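Local structure of contact-dependent inhibitor I (Escherichia coli NC101, 5I4Q) at residues 70-74 with 75-79. The protein binds the CdiA toxin chain of its contact-dependent inhibition system, probably as the immunity protein that protects the producing cell. Numbering follows the deposited sequence.
Sequences YKPGK and RIQDL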
loop_
_atom_site.group_PDB
_atom_site.type_symbol
_atom_site.label_atom_id
_atom_site.label_comp_id
_atom_site.label_asym_id
_atom_site.label_seq_id
_atom_site.Cartn_x
_atom_site.Cartn_y
_atom_site.Cartn_z
ATOM N N TYR B 70 -7.657 -2.568 1.439
ATOM C CA TYR B 70 -7.127 -2.333 0.113
ATOM C C TYR B 70 -8.304 -1.990 -0.770
ATOM O O TYR B 70 -9.216 -2.786 -0.950
ATOM C CB TYR B 70 -6.300 -3.493 -0.431
ATOM C CG TYR B 70 -5.669 -3.107 -1.781
ATOM C CD1 TYR B 70 -6.398 -3.193 -2.971
ATOM C CD2 TYR B 70 -4.379 -2.601 -1.839
ATOM C CE1 TYR B 70 -5.831 -2.805 -4.171
ATOM C CE2 TYR B 70 -3.814 -2.201 -3.045
ATOM C CZ TYR B 70 -4.545 -2.310 -4.199
ATOM O OH TYR B 70 -4.009 -1.894 -5.337
ATOM N N LYS B 71 -8.279 -0.796 -1.340
ATOM C CA LYS B 71 -9.368 -0.310 -2.193
ATOM C C LYS B 71 -9.003 -0.633 -3.657
ATOM O O LYS B 71 -8.022 -0.145 -4.158
ATOM C CB LYS B 71 -9.559 1.197 -1.957
ATOM C CG LYS B 71 -10.753 1.795 -2.700
ATOM C CD LYS B 71 -10.839 3.324 -2.546
ATOM C CE LYS B 71 -12.050 3.949 -3.273
ATOM N NZ LYS B 71 -11.907 4.075 -4.762
ATOM N N PRO B 72 -9.753 -1.530 -4.328
ATOM C CA PRO B 72 -9.404 -1.934 -5.684
ATOM C C PRO B 72 -9.993 -0.995 -6.762
ATOM O O PRO B 72 -10.661 -0.042 -6.422
ATOM C CB PRO B 72 -10.047 -3.333 -5.767
ATOM C CG PRO B 72 -11.312 -3.157 -5.012
ATOM C CD PRO B 72 -10.903 -2.282 -3.841
ATOM N N GLY B 73 -9.769 -1.299 -8.044
ATOM C CA GLY B 73 -10.399 -0.567 -9.147
ATOM C C GLY B 73 -11.918 -0.670 -9.135
ATOM O O GLY B 73 -12.459 -1.646 -8.682
ATOM N N LYS B 74 -12.592 0.349 -9.661
ATOM C CA LYS B 74 -14.063 0.446 -9.732
ATOM C C LYS B 74 -14.758 -0.841 -10.149
ATOM O O LYS B 74 -15.778 -1.200 -9.591
ATOM C CB LYS B 74 -14.450 1.565 -10.708
ATOM C CG LYS B 74 -15.946 1.852 -10.845
ATOM C CD LYS B 74 -16.515 2.708 -9.710
ATOM C CE LYS B 74 -18.053 2.736 -9.722
ATOM N NZ LYS B 74 -18.652 3.444 -10.894
ATOM N N ARG B 75 -14.204 -1.529 -11.123
ATOM C CA ARG B 75 -14.771 -2.770 -11.578
ATOM C C ARG B 75 -14.933 -3.816 -10.489
ATOM O O ARG B 75 -16.025 -4.401 -10.317
ATOM C CB ARG B 75 -13.938 -3.342 -12.724
ATOM C CG ARG B 75 -14.794 -4.006 -13.780
ATOM C CD ARG B 75 -14.004 -4.296 -15.041
ATOM N NE ARG B 75 -14.880 -5.000 -15.972
ATOM C CZ ARG B 75 -14.725 -6.251 -16.391
ATOM N NH1 ARG B 75 -13.685 -6.983 -16.007
ATOM N NH2 ARG B 75 -15.615 -6.766 -17.227
ATOM N N ILE B 76 -13.830 -4.077 -9.797
ATOM C CA ILE B 76 -13.813 -4.986 -8.656
ATOM C C ILE B 76 -14.666 -4.432 -7.481
ATOM O O ILE B 76 -15.330 -5.191 -6.840
ATOM C CB ILE B 76 -12.375 -5.202 -8.178
ATOM C CG1 ILE B 76 -11.528 -5.843 -9.283
ATOM C CG2 ILE B 76 -12.323 -6.017 -6.893
ATOM C CD1 ILE B 76 -11.770 -7.333 -9.417
ATOM N N GLN B 77 -14.660 -3.136 -7.217
ATOM C CA GLN B 77 -15.558 -2.550 -6.215
ATOM C C GLN B 77 -17.030 -2.789 -6.511
ATOM O O GLN B 77 -17.784 -3.151 -5.635
ATOM C CB GLN B 77 -15.358 -1.065 -6.060
ATOM C CG GLN B 77 -14.647 -0.647 -4.795
ATOM C CD GLN B 77 -14.172 0.806 -4.868
ATOM O OE1 GLN B 77 -13.235 1.136 -5.613
ATOM N NE2 GLN B 77 -14.809 1.675 -4.103
ATOM N N ASP B 78 -17.433 -2.588 -7.751
ATOM C CA ASP B 78 -18.787 -2.882 -8.173
ATOM C C ASP B 78 -19.102 -4.340 -8.040
ATOM O O ASP B 78 -20.172 -4.687 -7.541
ATOM C CB ASP B 78 -19.031 -2.444 -9.611
ATOM C CG ASP B 78 -19.061 -0.931 -9.757
ATOM O OD1 ASP B 78 -19.257 -0.189 -8.745
ATOM O OD2 ASP B 78 -18.870 -0.471 -10.897
ATOM N N LEU B 79 -18.170 -5.190 -8.422
ATOM C CA LEU B 79 -18.354 -6.601 -8.228
ATOM C C LEU B 79 -18.552 -6.995 -6.760
ATOM O O LEU B 79 -19.437 -7.814 -6.447
ATOM C CB LEU B 79 -17.178 -7.396 -8.776
ATOM C CG LEU B 79 -17.444 -8.886 -8.503
ATOM C CD1 LEU B 79 -17.283 -9.698 -9.776
ATOM C CD2 LEU B 79 -16.653 -9.455 -7.325
#
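Gln77 N donates to Gly73 O across 3.0 Å, with an N-H...O angle of 168°; this i to i+4 bond marks the opening turn of helix 74-82. Gly73 holds the N-cap position, its extended backbone (psi 151°) turning into the helical values of Lys74. One residue on, Asp78 N reaches Lys74 O at 2.8 Å.

Apolar packing lies just ahead of the cap. The Pro72 ring brings its CG to within 3.6 Å of Ile76 CG2, the methyl branch that stands anti to the backbone N. Both residues are buried, and Pro72 also packs on Met64, so the loop before helix 74-82 touches both that helix and helix 44-66. CG of Gln77 passes the same ring more loosely, 4.2 Å from Pro72 CG.

The polar side-chain contacts are weak or long. The Lys71 chain stays extended until its last torsion (chi4 -77°), where it bends to put NZ 3.3 Å from Gln77 OE1, at best a weak hydrogen bond. That same OE1 is modelled 2.9 Å from Pro72 O, acceptor against acceptor, which makes the orientation of the Gln77 amide doubtful and, with it, the bond from Lys71. Lys74 lays its CE methylene 3.3 Å from Asp78 OD1, while NZ and OD2 form only a long salt bridge. Arg75 turns elsewhere, pairing with Glu29 of helix 4-40 and making a cation-pi contact with Trp104.

Lys74, Gln77 and Asp78 also pack against the CdiA chain, on its Lys92, Val91 and Lys90 respectively. The chemistry thus divides the labour: the two backbone bonds form the first turn, with Pro72 packed against it, whereas the side chains of Lys74, Gln77 and Asp78, loosely paired within the contact, contribute to the toxin-facing surface.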